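Local coordinates for protein putative ring-cleaving dioxygenase mhqO (Bacillus subtilis subsp. subtilis, PDB 3OAJ) that probably acts as an iron(II)-dependent, extradiol-type ring-cleaving dioxygenase that may contribute to the degradation of aromatic compounds, at residues I9-A14 and I61-P66; T13-H18 and T215-A220; K36-F41 and H48-N53. All coordinates share one frame; numbering follows the deposited sequence.

Contact 1 of 3, residues I9-A14 and I61-P66. With ZN (zinc ion), chain C; SO4 (sulfate ion), chain D.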
ATOM      1  N   ILE A   9      -4.968  -5.867   4.475  1.00 10.32           N
ATOM      2  CA  ILE A   9      -3.727  -5.192   4.130  1.00  9.73           C
ATOM      3  C   ILE A   9      -3.279  -4.258   5.278  1.00  8.54           C
ATOM      4  O   ILE A   9      -4.100  -3.527   5.878  1.00  9.19           O
ATOM      5  CB  ILE A   9      -3.913  -4.374   2.843  1.00  9.58           C
ATOM      6  CG1 ILE A   9      -4.251  -5.288   1.646  1.00  9.65           C
ATOM      7  CG2 ILE A   9      -2.686  -3.481   2.560  1.00  9.83           C
ATOM      8  CD1 ILE A   9      -4.809  -4.530   0.427  1.00  9.49           C
ATOM      9  N   HIS A  10      -1.981  -4.320   5.586  1.00  9.31           N
ATOM     10  CA  HIS A  10      -1.315  -3.386   6.477  1.00 10.18           C
ATOM     11  C   HIS A  10      -0.820  -2.193   5.659  1.00 10.04           C
ATOM     12  O   HIS A  10      -1.201  -1.063   5.915  1.00 10.80           O
ATOM     13  CB  HIS A  10      -0.159  -4.093   7.228  1.00 10.53           C
ATOM     14  CG  HIS A  10       0.505  -3.252   8.269  1.00 10.57           C
ATOM     15  ND1 HIS A  10       1.405  -2.253   7.955  1.00 10.86           N
ATOM     16  CD2 HIS A  10       0.425  -3.277   9.621  1.00 10.53           C
ATOM     17  CE1 HIS A  10       1.828  -1.682   9.070  1.00 11.04           C
ATOM     18  NE2 HIS A  10       1.275  -2.302  10.095  1.00 10.45           N
ATOM     19  N   HIS A  11       0.040  -2.458   4.679  1.00  9.90           N
ATOM     20  CA  HIS A  11       0.519  -1.407   3.779  1.00  9.88           C
ATOM     21  C   HIS A  11       0.921  -2.049   2.460  1.00  9.59           C
ATOM     22  O   HIS A  11       1.010  -3.271   2.360  1.00  9.35           O
ATOM     23  CB  HIS A  11       1.717  -0.634   4.374  1.00 10.39           C
ATOM     24  CG  HIS A  11       2.941  -1.466   4.604  1.00  9.53           C
ATOM     25  ND1 HIS A  11       3.160  -2.157   5.780  1.00  9.23           N
ATOM     26  CD2 HIS A  11       4.032  -1.684   3.828  1.00  9.93           C
ATOM     27  CE1 HIS A  11       4.336  -2.760   5.718  1.00  9.86           C
ATOM     28  NE2 HIS A  11       4.883  -2.499   4.543  1.00 10.14           N
ATOM     29  N   ILE A  12       1.116  -1.209   1.450  1.00  9.44           N
ATOM     30  CA  ILE A  12       1.672  -1.610   0.178  1.00  9.34           C
ATOM     31  C   ILE A  12       2.858  -0.694  -0.089  1.00  9.22           C
ATOM     32  O   ILE A  12       2.840   0.494   0.210  1.00 10.65           O
ATOM     33  CB  ILE A  12       0.585  -1.453  -0.933  1.00 10.30           C
ATOM     34  CG1 ILE A  12      -0.490  -2.532  -0.771  1.00 10.65           C
ATOM     35  CG2 ILE A  12       1.181  -1.509  -2.331  1.00 10.62           C
ATOM     36  CD1 ILE A  12      -1.787  -2.251  -1.521  1.00 11.05           C
ATOM     37  N   THR A  13       3.892  -1.257  -0.703  1.00  9.58           N
ATOM     38  CA  THR A  13       5.133  -0.537  -0.922  1.00 10.21           C
ATOM     39  C   THR A  13       5.511  -0.586  -2.395  1.00 10.74           C
ATOM     40  O   THR A  13       5.503  -1.648  -3.023  1.00 11.54           O
ATOM     41  CB  THR A  13       6.257  -1.106  -0.039  1.00  9.99           C
ATOM     42  OG1 THR A  13       5.903  -0.872   1.321  1.00 11.64           O
ATOM     43  CG2 THR A  13       7.648  -0.484  -0.371  1.00 12.07           C
ATOM     44  N   ALA A  14       5.820   0.595  -2.921  1.00 11.97           N
ATOM     45  CA  ALA A  14       6.143   0.748  -4.334  1.00 12.87           C
ATOM     46  C   ALA A  14       7.411   1.554  -4.571  1.00 13.42           C
ATOM     47  O   ALA A  14       7.762   2.423  -3.783  1.00 12.58           O
ATOM     48  CB  ALA A  14       4.983   1.416  -5.055  1.00 13.59           C
ATOM     49  N   ILE A  61      -2.072   2.618   4.576  1.00  9.93           N
ATOM     50  CA  ILE A  61      -0.679   3.037   4.422  1.00 10.18           C
ATOM     51  C   ILE A  61      -0.084   2.642   3.075  1.00 10.03           C
ATOM     52  O   ILE A  61       0.096   1.465   2.787  1.00 10.94           O
ATOM     53  CB  ILE A  61       0.209   2.417   5.528  1.00 10.40           C
ATOM     54  CG1 ILE A  61      -0.353   2.708   6.931  1.00 11.29           C
ATOM     55  CG2 ILE A  61       1.671   2.885   5.390  1.00 10.96           C
ATOM     56  CD1 ILE A  61       0.190   1.755   7.997  1.00 13.05           C
ATOM     57  N   ILE A  62       0.192   3.645   2.255  1.00  9.99           N
ATOM     58  CA  ILE A  62       0.914   3.443   0.999  1.00  9.54           C
ATOM     59  C   ILE A  62       2.306   4.018   1.189  1.00 10.60           C
ATOM     60  O   ILE A  62       2.480   5.135   1.671  1.00 10.83           O
ATOM     61  CB  ILE A  62       0.127   4.050  -0.224  1.00  9.58           C
ATOM     62  CG1 ILE A  62       0.820   3.702  -1.558  1.00 10.73           C
ATOM     63  CG2 ILE A  62      -0.121   5.558  -0.055  1.00 11.60           C
ATOM     64  CD1 ILE A  62       0.759   2.225  -1.954  1.00 10.28           C
ATOM     65  N   THR A  63       3.307   3.232   0.813  1.00 10.17           N
ATOM     66  CA  THR A  63       4.695   3.591   1.079  1.00 10.24           C
ATOM     67  C   THR A  63       5.528   3.559  -0.193  1.00 10.38           C
ATOM     68  O   THR A  63       5.248   2.785  -1.113  1.00 11.24           O
ATOM     69  CB  THR A  63       5.357   2.695   2.186  1.00 10.51           C
ATOM     70  OG1 THR A  63       6.303   1.799   1.597  1.00 12.10           O
ATOM     71  CG2 THR A  63       4.347   1.907   2.987  1.00 12.39           C
ATOM     72  N   PHE A  64       6.558   4.411  -0.229  1.00 10.01           N
ATOM     73  CA  PHE A  64       7.312   4.624  -1.468  1.00 10.25           C
ATOM     74  C   PHE A  64       8.800   4.714  -1.243  1.00 10.93           C
ATOM     75  O   PHE A  64       9.259   5.324  -0.270  1.00 11.07           O
ATOM     76  CB  PHE A  64       6.862   5.939  -2.118  1.00 10.36           C
ATOM     77  CG  PHE A  64       5.426   5.954  -2.494  1.00 10.64           C
ATOM     78  CD1 PHE A  64       4.970   5.244  -3.613  1.00 10.14           C
ATOM     79  CD2 PHE A  64       4.503   6.642  -1.688  1.00 10.90           C
ATOM     80  CE1 PHE A  64       3.611   5.251  -3.944  1.00 11.38           C
ATOM     81  CE2 PHE A  64       3.155   6.664  -2.007  1.00 12.16           C
ATOM     82  CZ  PHE A  64       2.708   5.958  -3.142  1.00 10.64           C
ATOM     83  N   PHE A  65       9.541   4.108  -2.165  1.00 11.99           N
ATOM     84  CA  PHE A  65      10.963   4.392  -2.338  1.00 13.76           C
ATOM     85  C   PHE A  65      11.096   5.299  -3.574  1.00 14.77           C
ATOM     86  O   PHE A  65      11.091   4.801  -4.705  1.00 14.83           O
ATOM     87  CB  PHE A  65      11.749   3.090  -2.513  1.00 14.66           C
ATOM     88  CG  PHE A  65      11.643   2.153  -1.343  1.00 14.53           C
ATOM     89  CD1 PHE A  65      12.030   2.553  -0.065  1.00 15.40           C
ATOM     90  CD2 PHE A  65      11.179   0.853  -1.524  1.00 14.84           C
ATOM     91  CE1 PHE A  65      11.921   1.666   1.028  1.00 14.62           C
ATOM     92  CE2 PHE A  65      11.088  -0.030  -0.456  1.00 14.90           C
ATOM     93  CZ  PHE A  65      11.453   0.371   0.813  1.00 15.06           C
ATOM     94  N   PRO A  66      11.157   6.627  -3.366  1.00 16.60           N
ATOM     95  CA  PRO A  66      11.237   7.514  -4.517  1.00 19.24           C
ATOM     96  C   PRO A  66      12.679   7.690  -4.985  1.00 23.69           C
ATOM     97  O   PRO A  66      13.493   8.320  -4.298  1.00 24.36           O
ATOM     98  CB  PRO A  66      10.651   8.840  -3.997  1.00 18.47           C
ATOM     99  CG  PRO A  66      10.676   8.757  -2.514  1.00 17.10           C
ATOM    100  CD  PRO A  66      10.979   7.360  -2.097  1.00 16.95           C
TER
HETATM  101 ZN    ZN C 500       6.504  -3.617   3.818  0.70 17.63          ZN
HETATM  102  S   SO4 D 501       8.567  -2.278   4.191  1.00 19.95           S
HETATM  103  O1  SO4 D 501       9.456  -3.250   3.557  1.00 22.00           O
HETATM  104  O2  SO4 D 501       9.277  -1.142   4.743  1.00 21.99           O
HETATM  105  O3  SO4 D 501       7.536  -1.805   3.266  1.00 21.07           O
HETATM  106  O4  SO4 D 501       7.941  -2.957   5.330  1.00 20.83           O
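Thr13 and Thr63 meet across two parallel strands, their OG1 atoms 2.7 Å apart, on the sheet face that carries the metal. Thr13 OG1 also donates to sulfate O3 at 2.7 Å, while its CG2 methyl touches Phe65 CE2 at 3.5 Å. The sulfate, probably from the crystallisation liquor, binds zinc. His11 NE2 reaches the zinc at 2.1 Å, and Glu266 and His218 complete the protein ligands; iron is the expected cofactor. The imidazole swings out between backbone N and carbonyl carbon (chi1 63°), and the nitrogen turned from the metal, ND1, donates to His10 ND1 at 2.8 Å, straight at the hydrogen and in the plane of the His11 ring, though 25° out of the plane of His10; this should fix the ring's rotation. Both histidines face Ala220 of strand 215-223, a classic beta bulge. Ile61 CB lies beside His11 CB at 3.6 Å. The other face is apolar, with Ile12 CG2 against Ile62 CD1 at 3.8 Å. The shortest main-chain bond runs from Thr63 N to Ile12 O at 2.8 Å. Strand 9-16 is flanked by 61-66 and the antiparallel 215-223; Phe154 of strand 153-160 and Tyr26 of helix 19-29 cover the apolar face.

Contact 2 of 3, residues T13-H18 and T215-A220. With ZN (zinc ion), chain C; SO4 (sulfate ion), chain D.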
ATOM      1  N   THR A  13       3.892  -1.257  -0.703  1.00  9.58           N
ATOM      2  CA  THR A  13       5.133  -0.537  -0.922  1.00 10.21           C
ATOM      3  C   THR A  13       5.511  -0.586  -2.395  1.00 10.74           C
ATOM      4  O   THR A  13       5.503  -1.648  -3.023  1.00 11.54           O
ATOM      5  CB  THR A  13       6.257  -1.106  -0.039  1.00  9.99           C
ATOM      6  OG1 THR A  13       5.903  -0.872   1.321  1.00 11.64           O
ATOM      7  CG2 THR A  13       7.648  -0.484  -0.371  1.00 12.07           C
ATOM      8  N   ALA A  14       5.820   0.595  -2.921  1.00 11.97           N
ATOM      9  CA  ALA A  14       6.143   0.748  -4.334  1.00 12.87           C
ATOM     10  C   ALA A  14       7.411   1.554  -4.571  1.00 13.42           C
ATOM     11  O   ALA A  14       7.762   2.423  -3.783  1.00 12.58           O
ATOM     12  CB  ALA A  14       4.983   1.416  -5.055  1.00 13.59           C
ATOM     13  N   ILE A  15       8.089   1.248  -5.674  1.00 15.00           N
ATOM     14  CA  ILE A  15       9.221   2.046  -6.123  1.00 15.66           C
ATOM     15  C   ILE A  15       8.667   3.049  -7.126  1.00 15.00           C
ATOM     16  O   ILE A  15       7.919   2.678  -8.032  1.00 15.27           O
ATOM     17  CB  ILE A  15      10.335   1.176  -6.759  1.00 17.86           C
ATOM     18  CG1 ILE A  15      10.898   0.203  -5.713  1.00 21.66           C
ATOM     19  CG2 ILE A  15      11.431   2.065  -7.300  1.00 21.00           C
ATOM     20  CD1 ILE A  15      11.985  -0.753  -6.233  1.00 19.93           C
ATOM     21  N   VAL A  16       8.997   4.326  -6.927  1.00 14.48           N
ATOM     22  CA  VAL A  16       8.508   5.403  -7.804  1.00 14.38           C
ATOM     23  C   VAL A  16       9.629   6.381  -8.158  1.00 14.49           C
ATOM     24  O   VAL A  16      10.795   6.101  -7.911  1.00 13.96           O
ATOM     25  CB  VAL A  16       7.291   6.144  -7.175  1.00 14.05           C
ATOM     26  CG1 VAL A  16       6.076   5.204  -7.058  1.00 15.61           C
ATOM     27  CG2 VAL A  16       7.666   6.778  -5.827  1.00 15.82           C
ATOM     28  N   GLY A  17       9.256   7.525  -8.735  1.00 14.68           N
ATOM     29  CA  GLY A  17      10.199   8.554  -9.188  1.00 14.88           C
ATOM     30  C   GLY A  17      10.434   9.648  -8.162  1.00 15.03           C
ATOM     31  O   GLY A  17      10.405   9.398  -6.962  1.00 15.24           O
ATOM     32  N   HIS A  18      10.671  10.865  -8.642  1.00 14.54           N
ATOM     33  CA  HIS A  18      11.017  12.000  -7.786  1.00 14.32           C
ATOM     34  C   HIS A  18      10.087  12.155  -6.575  1.00 12.23           C
ATOM     35  O   HIS A  18       8.863  12.159  -6.747  1.00 11.98           O
ATOM     36  CB  HIS A  18      10.955  13.283  -8.624  1.00 15.54           C
ATOM     37  CG  HIS A  18      11.679  14.448  -8.023  1.00 17.33           C
ATOM     38  ND1 HIS A  18      11.270  15.067  -6.859  1.00 16.59           N
ATOM     39  CD2 HIS A  18      12.768  15.132  -8.448  1.00 16.99           C
ATOM     40  CE1 HIS A  18      12.087  16.068  -6.582  1.00 17.25           C
ATOM     41  NE2 HIS A  18      13.001  16.133  -7.534  1.00 17.61           N
ATOM     42  N   THR A 215       6.277   0.101 -10.325  1.00 14.29           N
ATOM     43  CA  THR A 215       5.699  -1.192  -9.964  1.00 13.45           C
ATOM     44  C   THR A 215       5.555  -1.288  -8.456  1.00 12.83           C
ATOM     45  O   THR A 215       6.282  -0.624  -7.707  1.00 13.01           O
ATOM     46  CB  THR A 215       6.512  -2.409 -10.492  1.00 14.34           C
ATOM     47  OG1 THR A 215       7.765  -2.520  -9.803  1.00 17.09           O
ATOM     48  CG2 THR A 215       6.729  -2.327 -12.010  1.00 17.31           C
ATOM     49  N   VAL A 216       4.599  -2.102  -8.015  1.00 12.45           N
ATOM     50  CA  VAL A 216       4.446  -2.393  -6.594  1.00 11.50           C
ATOM     51  C   VAL A 216       5.492  -3.429  -6.207  1.00 10.74           C
ATOM     52  O   VAL A 216       5.598  -4.475  -6.849  1.00 11.24           O
ATOM     53  CB  VAL A 216       3.034  -2.908  -6.266  1.00 11.41           C
ATOM     54  CG1 VAL A 216       2.945  -3.315  -4.798  1.00 12.37           C
ATOM     55  CG2 VAL A 216       2.000  -1.833  -6.621  1.00 12.57           C
ATOM     56  N   HIS A 217       6.242  -3.139  -5.144  1.00 11.37           N
ATOM     57  CA  HIS A 217       7.336  -4.009  -4.683  1.00 12.38           C
ATOM     58  C   HIS A 217       6.809  -5.186  -3.863  1.00 11.88           C
ATOM     59  O   HIS A 217       7.235  -6.329  -4.044  1.00 12.15           O
ATOM     60  CB  HIS A 217       8.359  -3.210  -3.866  1.00 15.29           C
ATOM     61  CG  HIS A 217       9.556  -4.014  -3.461  1.00 19.08           C
ATOM     62  ND1 HIS A 217      10.720  -4.037  -4.197  1.00 19.23           N
ATOM     63  CD2 HIS A 217       9.758  -4.847  -2.412  1.00 18.08           C
ATOM     64  CE1 HIS A 217      11.594  -4.840  -3.612  1.00 19.81           C
ATOM     65  NE2 HIS A 217      11.034  -5.347  -2.529  1.00 20.15           N
ATOM     66  N   HIS A 218       5.890  -4.895  -2.938  1.00 10.81           N
ATOM     67  CA  HIS A 218       5.286  -5.945  -2.125  1.00 10.90           C
ATOM     68  C   HIS A 218       4.010  -5.487  -1.447  1.00 10.20           C
ATOM     69  O   HIS A 218       3.705  -4.278  -1.403  1.00 10.53           O
ATOM     70  CB  HIS A 218       6.289  -6.484  -1.097  1.00 12.10           C
ATOM     71  CG  HIS A 218       6.736  -5.477  -0.076  1.00 12.21           C
ATOM     72  ND1 HIS A 218       7.877  -4.719  -0.242  1.00 12.85           N
ATOM     73  CD2 HIS A 218       6.238  -5.144   1.139  1.00 12.94           C
ATOM     74  CE1 HIS A 218       8.062  -3.962   0.825  1.00 13.19           C
ATOM     75  NE2 HIS A 218       7.073  -4.186   1.672  1.00 12.62           N
ATOM     76  N   ILE A 219       3.258  -6.464  -0.936  1.00  9.14           N
ATOM     77  CA  ILE A 219       2.053  -6.190  -0.186  1.00  9.34           C
ATOM     78  C   ILE A 219       2.162  -6.790   1.211  1.00  9.91           C
ATOM     79  O   ILE A 219       2.520  -7.958   1.360  1.00 10.40           O
ATOM     80  CB  ILE A 219       0.790  -6.685  -0.968  1.00  9.53           C
ATOM     81  CG1 ILE A 219      -0.499  -6.392  -0.179  1.00  9.61           C
ATOM     82  CG2 ILE A 219       0.891  -8.171  -1.362  1.00 10.49           C
ATOM     83  CD1 ILE A 219      -1.767  -6.350  -1.047  1.00 11.44           C
ATOM     84  N   ALA A 220       1.843  -5.979   2.225  1.00  9.38           N
ATOM     85  CA  ALA A 220       1.915  -6.433   3.609  1.00  9.20           C
ATOM     86  C   ALA A 220       0.521  -6.646   4.187  1.00 10.02           C
ATOM     87  O   ALA A 220      -0.394  -5.821   4.012  1.00 11.30           O
ATOM     88  CB  ALA A 220       2.678  -5.431   4.456  1.00  9.92           C
TER
HETATM   89 ZN    ZN C 500       6.504  -3.617   3.818  0.70 17.63          ZN
HETATM   90  S   SO4 D 501       8.567  -2.278   4.191  1.00 19.95           S
HETATM   91  O1  SO4 D 501       9.456  -3.250   3.557  1.00 22.00           O
HETATM   92  O2  SO4 D 501       9.277  -1.142   4.743  1.00 21.99           O
HETATM   93  O3  SO4 D 501       7.536  -1.805   3.266  1.00 21.07           O
HETATM   94  O4  SO4 D 501       7.941  -2.957   5.330  1.00 20.83           O
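Thr13 O is gripped by two consecutive amides of the opposing antiparallel strand. His217 N approaches Thr13 O in the carbonyl plane at 2.7 Å, and His218 N reaches the same oxygen at 3.3 Å, tilted 16° from that plane. The return bond, from Thr13 N to His218 O, measures 3.1 Å and is nearly straight. Two residues facing one make this a classic beta bulge, and it places a metal ligand. In His218 a chi1 of 64° lifts the ring off the strand and brings it alongside Thr13, with NE2 2.3 Å from the zinc. Thr13 CB lies over one face of this imidazole in a CH-pi contact, 3.8 Å from the ring centroid and offset toward the rim, while the sulfate sits at the ring's edge. The two strands come from the two VOC modules of the chain, so the seam between modules runs past the metal. His11 and Glu266 are the remaining protein ligands. Farther along, Ile15 CD1 meets the His217 ring obliquely, 4.1 Å from ND1. Ala14 CB rests on Thr215 O at 3.6 Å. A weak bond from Ile15 N to Thr215 O continues the pairing, and Thr215 OG1 hydrogen-bonds to Gly212 O.

Contact 3 of 3, residues K36-F41 and H48-N53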
ATOM      1  N   LYS A  36       5.090   9.698   7.699  1.00 11.20           N
ATOM      2  CA  LYS A  36       6.489   9.439   8.078  1.00 11.53           C
ATOM      3  C   LYS A  36       7.424   9.659   6.903  1.00 11.93           C
ATOM      4  O   LYS A  36       7.211   9.135   5.806  1.00 11.95           O
ATOM      5  CB  LYS A  36       6.639   8.001   8.623  1.00 11.57           C
ATOM      6  CG  LYS A  36       7.992   7.704   9.302  1.00 11.83           C
ATOM      7  CD  LYS A  36       8.185   8.536  10.569  1.00 12.24           C
ATOM      8  CE  LYS A  36       7.021   8.380  11.525  1.00 12.39           C
ATOM      9  NZ  LYS A  36       7.241   9.140  12.797  1.00 12.04           N
ATOM     10  N   GLN A  37       8.467  10.451   7.136  1.00 12.28           N
ATOM     11  CA  GLN A  37       9.562  10.501   6.192  1.00 13.42           C
ATOM     12  C   GLN A  37      10.771   9.930   6.880  1.00 12.87           C
ATOM     13  O   GLN A  37      11.191  10.385   7.957  1.00 12.92           O
ATOM     14  CB  GLN A  37       9.840  11.896   5.625  1.00 16.20           C
ATOM     15  CG  GLN A  37      10.005  12.974   6.622  1.00 20.93           C
ATOM     16  CD  GLN A  37      10.501  14.244   5.976  1.00 19.58           C
ATOM     17  OE1 GLN A  37      11.637  14.309   5.468  1.00 20.85           O
ATOM     18  NE2 GLN A  37       9.647  15.262   5.968  1.00 21.70           N
ATOM     19  N   THR A  38      11.303   8.895   6.254  1.00 12.40           N
ATOM     20  CA  THR A  38      12.490   8.243   6.770  1.00 12.14           C
ATOM     21  C   THR A  38      13.332   7.822   5.586  1.00 12.33           C
ATOM     22  O   THR A  38      13.161   8.368   4.492  1.00 11.75           O
ATOM     23  CB  THR A  38      12.113   7.091   7.769  1.00 12.53           C
ATOM     24  OG1 THR A  38      13.298   6.570   8.385  1.00 12.94           O
ATOM     25  CG2 THR A  38      11.314   5.962   7.098  1.00 11.31           C
ATOM     26  N   VAL A  39      14.253   6.896   5.805  1.00 13.21           N
ATOM     27  CA  VAL A  39      15.079   6.369   4.729  1.00 14.24           C
ATOM     28  C   VAL A  39      14.885   4.858   4.611  1.00 15.93           C
ATOM     29  O   VAL A  39      14.387   4.215   5.540  1.00 16.29           O
ATOM     30  CB  VAL A  39      16.581   6.716   4.924  1.00 13.58           C
ATOM     31  CG1 VAL A  39      16.806   8.230   4.883  1.00 13.74           C
ATOM     32  CG2 VAL A  39      17.137   6.121   6.220  1.00 14.66           C
ATOM     33  N   ASN A  40      15.274   4.302   3.466  1.00 18.13           N
ATOM     34  CA  ASN A  40      15.274   2.855   3.271  1.00 21.13           C
ATOM     35  C   ASN A  40      16.283   2.220   4.223  1.00 23.13           C
ATOM     36  O   ASN A  40      17.440   2.636   4.281  1.00 22.95           O
ATOM     37  CB  ASN A  40      15.635   2.533   1.813  1.00 22.41           C
ATOM     38  CG  ASN A  40      15.468   1.056   1.463  1.00 22.84           C
ATOM     39  OD1 ASN A  40      15.427   0.187   2.339  1.00 24.12           O
ATOM     40  ND2 ASN A  40      15.372   0.770   0.167  1.00 24.15           N
ATOM     41  N   PHE A  41      15.839   1.219   4.977  1.00 25.56           N
ATOM     42  CA  PHE A  41      16.729   0.501   5.881  1.00 28.46           C
ATOM     43  C   PHE A  41      17.943  -0.074   5.175  1.00 31.27           C
ATOM     44  O   PHE A  41      19.032  -0.090   5.743  1.00 31.89           O
ATOM     45  CB  PHE A  41      15.987  -0.627   6.588  1.00 29.23           C
ATOM     46  CG  PHE A  41      15.420  -0.231   7.902  1.00 31.94           C
ATOM     47  CD1 PHE A  41      14.165   0.359   7.979  1.00 29.79           C
ATOM     48  CD2 PHE A  41      16.145  -0.431   9.070  1.00 29.67           C
ATOM     49  CE1 PHE A  41      13.630   0.726   9.203  1.00 32.35           C
ATOM     50  CE2 PHE A  41      15.621  -0.061  10.297  1.00 32.30           C
ATOM     51  CZ  PHE A  41      14.360   0.527  10.364  1.00 29.91           C
ATOM     52  N   HIS A  48      12.287   6.744   2.330  1.00 11.40           N
ATOM     53  CA  HIS A  48      11.137   5.883   2.430  1.00 10.97           C
ATOM     54  C   HIS A  48      10.036   6.760   2.987  1.00 10.56           C
ATOM     55  O   HIS A  48      10.141   7.215   4.123  1.00 11.35           O
ATOM     56  CB  HIS A  48      11.408   4.703   3.370  1.00 11.63           C
ATOM     57  CG  HIS A  48      10.370   3.622   3.297  1.00 10.28           C
ATOM     58  ND1 HIS A  48      10.353   2.545   4.158  1.00 12.22           N
ATOM     59  CD2 HIS A  48       9.292   3.472   2.487  1.00 11.49           C
ATOM     60  CE1 HIS A  48       9.330   1.760   3.855  1.00 11.39           C
ATOM     61  NE2 HIS A  48       8.675   2.298   2.844  1.00 11.45           N
ATOM     62  N   LEU A  49       8.998   6.993   2.178  1.00  9.97           N
ATOM     63  CA  LEU A  49       7.883   7.867   2.556  1.00 10.24           C
ATOM     64  C   LEU A  49       6.645   7.023   2.813  1.00 10.15           C
ATOM     65  O   LEU A  49       6.327   6.113   2.045  1.00 10.74           O
ATOM     66  CB  LEU A  49       7.578   8.885   1.447  1.00 11.13           C
ATOM     67  CG  LEU A  49       8.748   9.743   0.955  1.00 11.98           C
ATOM     68  CD1 LEU A  49       8.213  10.718  -0.096  1.00 11.41           C
ATOM     69  CD2 LEU A  49       9.424  10.485   2.110  1.00 11.57           C
ATOM     70  N   TYR A  50       5.932   7.349   3.887  1.00 10.10           N
ATOM     71  CA  TYR A  50       4.686   6.664   4.239  1.00 10.64           C
ATOM     72  C   TYR A  50       3.545   7.674   4.241  1.00 10.62           C
ATOM     73  O   TYR A  50       3.608   8.712   4.923  1.00 11.27           O
ATOM     74  CB  TYR A  50       4.782   6.057   5.635  1.00 11.26           C
ATOM     75  CG  TYR A  50       5.772   4.934   5.856  1.00 11.74           C
ATOM     76  CD1 TYR A  50       7.103   5.196   6.181  1.00 11.51           C
ATOM     77  CD2 TYR A  50       5.348   3.610   5.856  1.00 11.72           C
ATOM     78  CE1 TYR A  50       8.002   4.161   6.463  1.00 12.46           C
ATOM     79  CE2 TYR A  50       6.229   2.565   6.125  1.00 12.22           C
ATOM     80  CZ  TYR A  50       7.559   2.847   6.417  1.00 12.27           C
ATOM     81  OH  TYR A  50       8.421   1.815   6.710  1.00 13.37           O
ATOM     82  N   PHE A  51       2.516   7.370   3.457  1.00 10.39           N
ATOM     83  CA  PHE A  51       1.290   8.176   3.411  1.00 10.69           C
ATOM     84  C   PHE A  51       0.132   7.341   3.935  1.00 10.76           C
ATOM     85  O   PHE A  51       0.113   6.111   3.785  1.00 11.69           O
ATOM     86  CB  PHE A  51       0.959   8.601   1.969  1.00 11.50           C
ATOM     87  CG  PHE A  51       1.979   9.524   1.338  1.00 10.73           C
ATOM     88  CD1 PHE A  51       1.797  10.905   1.358  1.00 11.51           C
ATOM     89  CD2 PHE A  51       3.110   9.013   0.691  1.00 11.44           C
ATOM     90  CE1 PHE A  51       2.721  11.759   0.767  1.00 11.39           C
ATOM     91  CE2 PHE A  51       4.057   9.871   0.106  1.00 11.46           C
ATOM     92  CZ  PHE A  51       3.854  11.240   0.137  1.00 11.61           C
ATOM     93  N   GLY A  52      -0.852   7.996   4.535  1.00 10.82           N
ATOM     94  CA  GLY A  52      -2.029   7.273   4.986  1.00 11.07           C
ATOM     95  C   GLY A  52      -3.142   8.218   5.382  1.00 11.03           C
ATOM     96  O   GLY A  52      -3.162   9.388   4.959  1.00 11.29           O
ATOM     97  N   ASN A  53      -4.066   7.721   6.205  1.00 11.30           N
ATOM     98  CA  ASN A  53      -5.122   8.570   6.746  1.00 11.72           C
ATOM     99  C   ASN A  53      -4.573   9.457   7.865  1.00 12.06           C
ATOM    100  O   ASN A  53      -3.360   9.496   8.092  1.00 11.41           O
ATOM    101  CB  ASN A  53      -6.356   7.746   7.159  1.00 11.90           C
ATOM    102  CG  ASN A  53      -6.175   6.981   8.468  1.00 12.25           C
ATOM    103  OD1 ASN A  53      -5.082   6.892   9.025  1.00 11.28           O
ATOM    104  ND2 ASN A  53      -7.277   6.446   8.975  1.00 12.45           N
TER
HETATM  105  O   HOH W   1      12.295   2.399   6.173  1.00 23.96           O
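Lys36 and Thr38 pair with Tyr50 and His48 through four backbone hydrogen bonds between antiparallel strands. Around the Lys36-Tyr50 pair, Tyr50 N donates to Lys36 O at 2.9 Å and Lys36 N returns a longer bond to Tyr50 O. At the other pair, His48 N reaches Thr38 O at 2.8 Å; the bond is nearly straight at the hydrogen, yet the donor stands 52° out of the carbonyl plane. Between them Gln37 and Leu49 form a non-hydrogen-bonded pair.

One water donates to Val39 O at 2.8 Å and lies in the plane of the His48 ring, 2.8 Å from ND1. The other ring nitrogen, NE2, bonds to Thr63 OG1, so the imidazole is held through both nitrogens. The bent Lys36 chain ends in salt bridges to Asp277 and Glu278.

Apolar contacts gather round Tyr50. With chi1 at -173°, Thr38 hydrogen-bonds through OG1 to Met288 O and sets CG2 against the edge of the Tyr50 ring, 3.8 Å from CE1. Lys36 CB lies 3.7 Å from Tyr50 CD1. Within the same strand, Tyr50 CE1 also overlies one face of His48, near the rim. On the opposite side of the sheet, Leu49 CD2 packs on Gln37 CB at 3.8 Å, and Leu49 also touches helix 19-29.

The arrangement is a beta hairpin formed by the second and third strands of a VOC module, with 33-39 at the sheet's edge within this chain; the face bearing Thr38, His48 and Tyr50 looks toward the metal site, His48 coming about 3 Å (nearest atoms) from the sulfate, consistent with its lining the pocket.

How the contacts relate
All three contacts belong to one mixed sheet and are largely buried, but they differ in depth. Contact 1, its centre about 4 Å from the chain centre, and contact 2, about 8 Å from it, share strand 9-16 and supply a zinc-binding histidine each. Each ligand follows another histidine at a beta bulge where strands 9-16 and 215-223 pair, and the two pairs adopt nearly the same first torsions. Contact 1 lies within one VOC module, whereas contact 2 joins the two. Contact 3, about 11 Å from the centre and toward the sheet's edge, binds no metal; it is held by backbone bonds and a bridging water, while Lys36 sends its charge outward to acidic residues.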